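Local structure of histidine--tRNA ligase (Thermus thermophilus, 1H4V) at residues A[346-355]-A[409-420]. The protein attaches L-histidine to tRNA(His) at the expense of ATP, working as a homodimeric class II aminoacyl-tRNA synthetase. Numbering follows the deposited sequence.
Sequences YLAEALRPRL and REEVPGYLLQAL
Leu351 and Leu355 carry the apolar contact between helix 338-351, with the turn after it, and helix 412-419. The two methyls of Leu351 divide the work: CD2 sits 3.5 Å from Pro413 CG, against the proline ring, while CD1 lies 3.8 Å from Leu416 CD1 and also meets Val412 CG1. With CG anti to its own carbonyl carbon (chi1 -63°), the Leu351 side chain brings both methyls to the facing helix and meets these three side chains nearly at right angles. An alanine in place of Leu351 lacks both methyls, which would probably leave a gap against the Pro413 ring and take from Val412 CG1 and Leu416 CD1 their partner on this side. Leu355 forks likewise, its CD2 3.5 Å from Leu416 CB and its CD1 3.4 Å from Leu417 CD2, with Leu420 farther off. Leu417 CD2 is also covered by the aliphatic part of Arg354, whose CD is 3.7 Å away.

At the other end the contact is polar over apolar. The Arg409 side chain, extended from CG to NE, lays one guanidinium face over Leu347 CB, 3.8 Å from NH1, near the rim of the group; Tyr346 CB stands at its edge. No hydrogen bond joins the segments. Tyr346 instead bonds through OH to His243 of the second subunit, and Arg352, salt-bridged to Glu349, makes a second salt bridge through NH1 to Glu142 of that subunit.

The axes of 346-351 and 412-419 cross at -56°, and Leu351 and Leu416 both rest on Leu331: two helices packed at an angle on one face of the mixed five-stranded sheet of the class IIa anticodon-binding domain, an alpha/beta fold.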
ATOM      1  N   TYR A 346     -18.606  20.853 -16.635  1.00 17.09           N
ATOM      2  CA  TYR A 346     -18.285  22.083 -15.895  1.00 19.57           C
ATOM      3  C   TYR A 346     -18.997  22.122 -14.559  1.00 21.55           C
ATOM      4  O   TYR A 346     -18.424  22.548 -13.562  1.00 23.02           O
ATOM      5  CB  TYR A 346     -18.680  23.320 -16.696  1.00 15.58           C
ATOM      6  CG  TYR A 346     -18.021  23.401 -18.048  1.00 21.94           C
ATOM      7  CD1 TYR A 346     -18.640  24.061 -19.104  1.00 21.47           C
ATOM      8  CD2 TYR A 346     -16.778  22.815 -18.277  1.00 17.25           C
ATOM      9  CE1 TYR A 346     -18.041  24.132 -20.353  1.00 21.31           C
ATOM     10  CE2 TYR A 346     -16.170  22.883 -19.522  1.00 21.92           C
ATOM     11  CZ  TYR A 346     -16.808  23.544 -20.558  1.00 23.89           C
ATOM     12  OH  TYR A 346     -16.212  23.620 -21.800  1.00 27.72           O
ATOM     13  N   LEU A 347     -20.251  21.680 -14.545  1.00 22.34           N
ATOM     14  CA  LEU A 347     -21.036  21.665 -13.319  1.00 21.63           C
ATOM     15  C   LEU A 347     -20.487  20.625 -12.342  1.00 21.26           C
ATOM     16  O   LEU A 347     -20.303  20.917 -11.166  1.00 21.71           O
ATOM     17  CB  LEU A 347     -22.512  21.369 -13.629  1.00 18.74           C
ATOM     18  CG  LEU A 347     -23.419  21.186 -12.406  1.00 16.92           C
ATOM     19  CD1 LEU A 347     -23.326  22.405 -11.506  1.00 10.93           C
ATOM     20  CD2 LEU A 347     -24.863  20.962 -12.867  1.00 21.74           C
ATOM     21  N   ALA A 348     -20.226  19.414 -12.825  1.00 21.36           N
ATOM     22  CA  ALA A 348     -19.685  18.372 -11.958  1.00 20.91           C
ATOM     23  C   ALA A 348     -18.341  18.829 -11.360  1.00 20.35           C
ATOM     24  O   ALA A 348     -18.080  18.625 -10.174  1.00 20.04           O
ATOM     25  CB  ALA A 348     -19.504  17.075 -12.739  1.00 17.97           C
ATOM     26  N   GLU A 349     -17.495  19.450 -12.173  1.00 19.77           N
ATOM     27  CA  GLU A 349     -16.211  19.920 -11.673  1.00 23.86           C
ATOM     28  C   GLU A 349     -16.377  20.993 -10.598  1.00 25.76           C
ATOM     29  O   GLU A 349     -15.559  21.098  -9.688  1.00 28.92           O
ATOM     30  CB  GLU A 349     -15.347  20.457 -12.815  1.00 25.99           C
ATOM     31  CG  GLU A 349     -14.210  19.519 -13.217  1.00 31.78           C
ATOM     32  CD  GLU A 349     -13.279  19.197 -12.052  1.00 41.15           C
ATOM     33  OE1 GLU A 349     -12.750  20.148 -11.428  1.00 44.78           O
ATOM     34  OE2 GLU A 349     -13.073  17.995 -11.756  1.00 44.57           O
ATOM     35  N   ALA A 350     -17.447  21.775 -10.697  1.00 25.56           N
ATOM     36  CA  ALA A 350     -17.719  22.831  -9.725  1.00 24.98           C
ATOM     37  C   ALA A 350     -18.194  22.256  -8.394  1.00 25.20           C
ATOM     38  O   ALA A 350     -18.128  22.921  -7.361  1.00 26.52           O
ATOM     39  CB  ALA A 350     -18.778  23.789 -10.279  1.00 26.53           C
ATOM     40  N   LEU A 351     -18.674  21.018  -8.426  1.00 24.70           N
ATOM     41  CA  LEU A 351     -19.180  20.355  -7.233  1.00 24.63           C
ATOM     42  C   LEU A 351     -18.163  19.430  -6.558  1.00 25.48           C
ATOM     43  O   LEU A 351     -18.353  19.030  -5.410  1.00 25.30           O
ATOM     44  CB  LEU A 351     -20.451  19.572  -7.594  1.00 24.16           C
ATOM     45  CG  LEU A 351     -21.620  20.449  -8.074  1.00 24.96           C
ATOM     46  CD1 LEU A 351     -22.736  19.588  -8.634  1.00 20.03           C
ATOM     47  CD2 LEU A 351     -22.127  21.303  -6.905  1.00 25.82           C
ATOM     48  N   ARG A 352     -17.095  19.085  -7.275  1.00 26.27           N
ATOM     49  CA  ARG A 352     -16.048  18.201  -6.746  1.00 27.79           C
ATOM     50  C   ARG A 352     -14.966  19.017  -6.051  1.00 28.89           C
ATOM     51  O   ARG A 352     -14.751  20.177  -6.390  1.00 30.59           O
ATOM     52  CB  ARG A 352     -15.361  17.425  -7.864  1.00 26.16           C
ATOM     53  CG  ARG A 352     -16.224  16.555  -8.715  1.00 20.56           C
ATOM     54  CD  ARG A 352     -15.507  16.343 -10.042  1.00 15.87           C
ATOM     55  NE  ARG A 352     -16.193  15.376 -10.870  1.00 16.80           N
ATOM     56  CZ  ARG A 352     -15.814  15.030 -12.091  1.00 19.38           C
ATOM     57  NH1 ARG A 352     -14.736  15.584 -12.643  1.00 13.70           N
ATOM     58  NH2 ARG A 352     -16.512  14.112 -12.749  1.00 17.59           N
ATOM     59  N   PRO A 353     -14.239  18.401  -5.103  1.00 28.98           N
ATOM     60  CA  PRO A 353     -14.419  17.011  -4.665  1.00 28.93           C
ATOM     61  C   PRO A 353     -15.291  16.855  -3.416  1.00 29.78           C
ATOM     62  O   PRO A 353     -15.419  15.754  -2.883  1.00 30.31           O
ATOM     63  CB  PRO A 353     -12.993  16.564  -4.406  1.00 28.44           C
ATOM     64  CG  PRO A 353     -12.408  17.788  -3.793  1.00 28.33           C
ATOM     65  CD  PRO A 353     -12.909  18.892  -4.707  1.00 28.66           C
ATOM     66  N   ARG A 354     -15.887  17.948  -2.944  1.00 30.03           N
ATOM     67  CA  ARG A 354     -16.731  17.881  -1.752  1.00 30.40           C
ATOM     68  C   ARG A 354     -17.892  16.933  -1.983  1.00 28.91           C
ATOM     69  O   ARG A 354     -18.357  16.254  -1.070  1.00 27.74           O
ATOM     70  CB  ARG A 354     -17.266  19.265  -1.383  1.00 35.29           C
ATOM     71  CG  ARG A 354     -18.278  19.241  -0.244  1.00 41.09           C
ATOM     72  CD  ARG A 354     -18.675  20.638   0.191  1.00 46.71           C
ATOM     73  NE  ARG A 354     -17.575  21.328   0.860  1.00 50.53           N
ATOM     74  CZ  ARG A 354     -17.689  22.499   1.476  1.00 54.22           C
ATOM     75  NH1 ARG A 354     -18.861  23.124   1.510  1.00 54.39           N
ATOM     76  NH2 ARG A 354     -16.632  23.041   2.068  1.00 54.56           N
ATOM     77  N   LEU A 355     -18.356  16.884  -3.219  1.00 27.64           N
ATOM     78  CA  LEU A 355     -19.458  16.005  -3.571  1.00 27.76           C
ATOM     79  C   LEU A 355     -18.958  15.094  -4.674  1.00 26.41           C
ATOM     80  O   LEU A 355     -18.081  15.482  -5.435  1.00 28.42           O
ATOM     81  CB  LEU A 355     -20.633  16.840  -4.086  1.00 27.60           C
ATOM     82  CG  LEU A 355     -21.962  16.916  -3.334  1.00 29.55           C
ATOM     83  CD1 LEU A 355     -21.767  16.871  -1.827  1.00 30.92           C
ATOM     84  CD2 LEU A 355     -22.654  18.201  -3.750  1.00 28.47           C
ATOM     85  N   ARG A 409     -27.472  27.371 -11.173  1.00 31.49           N
ATOM     86  CA  ARG A 409     -26.192  26.722 -10.924  1.00 34.07           C
ATOM     87  C   ARG A 409     -25.497  27.171  -9.645  1.00 34.11           C
ATOM     88  O   ARG A 409     -24.820  26.378  -9.004  1.00 35.06           O
ATOM     89  CB  ARG A 409     -25.252  26.918 -12.110  1.00 35.08           C
ATOM     90  CG  ARG A 409     -25.632  26.107 -13.321  1.00 41.41           C
ATOM     91  CD  ARG A 409     -24.406  25.804 -14.153  1.00 48.20           C
ATOM     92  NE  ARG A 409     -24.718  24.988 -15.322  1.00 49.78           N
ATOM     93  CZ  ARG A 409     -23.802  24.402 -16.086  1.00 50.88           C
ATOM     94  NH1 ARG A 409     -22.511  24.534 -15.803  1.00 45.42           N
ATOM     95  NH2 ARG A 409     -24.179  23.690 -17.140  1.00 55.80           N
ATOM     96  N   GLU A 410     -25.664  28.432  -9.268  1.00 34.38           N
ATOM     97  CA  GLU A 410     -25.028  28.940  -8.060  1.00 36.90           C
ATOM     98  C   GLU A 410     -25.595  28.293  -6.800  1.00 36.98           C
ATOM     99  O   GLU A 410     -24.917  28.223  -5.775  1.00 38.92           O
ATOM    100  CB  GLU A 410     -25.206  30.457  -7.949  1.00 40.08           C
ATOM    101  CG  GLU A 410     -24.649  31.273  -9.108  1.00 49.99           C
ATOM    102  CD  GLU A 410     -25.427  31.072 -10.401  1.00 57.50           C
ATOM    103  OE1 GLU A 410     -26.678  31.133 -10.364  1.00 59.57           O
ATOM    104  OE2 GLU A 410     -24.787  30.863 -11.458  1.00 60.44           O
ATOM    105  N   GLU A 411     -26.834  27.813  -6.882  1.00 35.95           N
ATOM    106  CA  GLU A 411     -27.517  27.211  -5.735  1.00 33.69           C
ATOM    107  C   GLU A 411     -27.354  25.706  -5.601  1.00 31.08           C
ATOM    108  O   GLU A 411     -27.678  25.144  -4.558  1.00 32.10           O
ATOM    109  CB  GLU A 411     -29.022  27.522  -5.790  1.00 35.16           C
ATOM    110  CG  GLU A 411     -29.374  28.996  -5.869  1.00 41.20           C
ATOM    111  CD  GLU A 411     -30.866  29.231  -6.075  1.00 49.87           C
ATOM    112  OE1 GLU A 411     -31.434  28.694  -7.055  1.00 51.10           O
ATOM    113  OE2 GLU A 411     -31.470  29.960  -5.258  1.00 52.99           O
ATOM    114  N   VAL A 412     -26.872  25.047  -6.647  1.00 28.16           N
ATOM    115  CA  VAL A 412     -26.720  23.602  -6.601  1.00 26.72           C
ATOM    116  C   VAL A 412     -25.822  23.065  -5.484  1.00 27.07           C
ATOM    117  O   VAL A 412     -26.210  22.144  -4.760  1.00 27.11           O
ATOM    118  CB  VAL A 412     -26.236  23.062  -7.956  1.00 26.95           C
ATOM    119  CG1 VAL A 412     -25.982  21.565  -7.870  1.00 24.24           C
ATOM    120  CG2 VAL A 412     -27.288  23.342  -9.006  1.00 28.13           C
ATOM    121  N   PRO A 413     -24.615  23.629  -5.319  1.00 27.77           N
ATOM    122  CA  PRO A 413     -23.732  23.130  -4.254  1.00 27.92           C
ATOM    123  C   PRO A 413     -24.419  23.184  -2.884  1.00 29.01           C
ATOM    124  O   PRO A 413     -24.479  22.192  -2.155  1.00 28.67           O
ATOM    125  CB  PRO A 413     -22.537  24.083  -4.312  1.00 23.52           C
ATOM    126  CG  PRO A 413     -22.533  24.561  -5.724  1.00 29.05           C
ATOM    127  CD  PRO A 413     -24.004  24.774  -6.014  1.00 28.64           C
ATOM    128  N   GLY A 414     -24.938  24.361  -2.551  1.00 29.93           N
ATOM    129  CA  GLY A 414     -25.597  24.546  -1.275  1.00 30.15           C
ATOM    130  C   GLY A 414     -26.790  23.640  -1.088  1.00 30.58           C
ATOM    131  O   GLY A 414     -26.946  23.021  -0.040  1.00 31.98           O
ATOM    132  N   TYR A 415     -27.633  23.559  -2.108  1.00 31.03           N
ATOM    133  CA  TYR A 415     -28.824  22.731  -2.043  1.00 30.42           C
ATOM    134  C   TYR A 415     -28.474  21.261  -1.809  1.00 32.64           C
ATOM    135  O   TYR A 415     -29.068  20.595  -0.952  1.00 32.80           O
ATOM    136  CB  TYR A 415     -29.612  22.869  -3.340  1.00 25.06           C
ATOM    137  CG  TYR A 415     -30.831  21.990  -3.398  1.00 23.93           C
ATOM    138  CD1 TYR A 415     -32.071  22.442  -2.926  1.00 23.85           C
ATOM    139  CD2 TYR A 415     -30.744  20.688  -3.891  1.00 15.51           C
ATOM    140  CE1 TYR A 415     -33.195  21.609  -2.944  1.00 24.88           C
ATOM    141  CE2 TYR A 415     -31.853  19.848  -3.913  1.00 20.48           C
ATOM    142  CZ  TYR A 415     -33.072  20.310  -3.442  1.00 24.79           C
ATOM    143  OH  TYR A 415     -34.164  19.473  -3.482  1.00 31.35           O
ATOM    144  N   LEU A 416     -27.514  20.757  -2.582  1.00 33.76           N
ATOM    145  CA  LEU A 416     -27.096  19.364  -2.467  1.00 35.30           C
ATOM    146  C   LEU A 416     -26.506  19.071  -1.095  1.00 36.58           C
ATOM    147  O   LEU A 416     -26.746  18.004  -0.530  1.00 36.09           O
ATOM    148  CB  LEU A 416     -26.076  19.023  -3.554  1.00 32.86           C
ATOM    149  CG  LEU A 416     -26.590  18.951  -4.993  1.00 32.97           C
ATOM    150  CD1 LEU A 416     -25.426  19.029  -5.945  1.00 37.18           C
ATOM    151  CD2 LEU A 416     -27.370  17.662  -5.210  1.00 31.12           C
ATOM    152  N   LEU A 417     -25.744  20.022  -0.562  1.00 37.78           N
ATOM    153  CA  LEU A 417     -25.125  19.853   0.750  1.00 42.10           C
ATOM    154  C   LEU A 417     -26.162  19.842   1.871  1.00 43.04           C
ATOM    155  O   LEU A 417     -26.046  19.079   2.825  1.00 43.92           O
ATOM    156  CB  LEU A 417     -24.100  20.961   1.005  1.00 43.80           C
ATOM    157  CG  LEU A 417     -22.714  20.466   1.428  1.00 48.06           C
ATOM    158  CD1 LEU A 417     -22.787  19.795   2.794  1.00 50.02           C
ATOM    159  CD2 LEU A 417     -22.184  19.492   0.374  1.00 48.57           C
ATOM    160  N   GLN A 418     -27.175  20.691   1.754  1.00 44.46           N
ATOM    161  CA  GLN A 418     -28.235  20.752   2.750  1.00 45.92           C
ATOM    162  C   GLN A 418     -29.043  19.459   2.712  1.00 46.74           C
ATOM    163  O   GLN A 418     -29.546  18.999   3.733  1.00 49.07           O
ATOM    164  CB  GLN A 418     -29.155  21.939   2.458  1.00 48.25           C
ATOM    165  CG  GLN A 418     -30.468  21.943   3.233  1.00 57.32           C
ATOM    166  CD  GLN A 418     -30.280  22.140   4.728  1.00 64.02           C
ATOM    167  OE1 GLN A 418     -29.694  23.135   5.170  1.00 66.43           O
ATOM    168  NE2 GLN A 418     -30.784  21.194   5.516  1.00 64.64           N
ATOM    169  N   ALA A 419     -29.161  18.873   1.526  1.00 46.13           N
ATOM    170  CA  ALA A 419     -29.925  17.645   1.357  1.00 45.65           C
ATOM    171  C   ALA A 419     -29.150  16.376   1.704  1.00 45.77           C
ATOM    172  O   ALA A 419     -29.731  15.397   2.167  1.00 43.93           O
ATOM    173  CB  ALA A 419     -30.450  17.562  -0.073  1.00 45.75           C
ATOM    174  N   LEU A 420     -27.841  16.392   1.481  1.00 47.39           N
ATOM    175  CA  LEU A 420     -27.013  15.224   1.762  1.00 49.41           C
ATOM    176  C   LEU A 420     -26.318  15.334   3.112  1.00 52.23           C
ATOM    177  O   LEU A 420     -25.365  14.604   3.388  1.00 52.98           O
ATOM    178  CB  LEU A 420     -25.965  15.039   0.655  1.00 45.96           C
ATOM    179  CG  LEU A 420     -26.449  14.656  -0.750  1.00 45.11           C
ATOM    180  CD1 LEU A 420     -25.256  14.575  -1.679  1.00 44.16           C
ATOM    181  CD2 LEU A 420     -27.181  13.323  -0.724  1.00 39.76           C
TER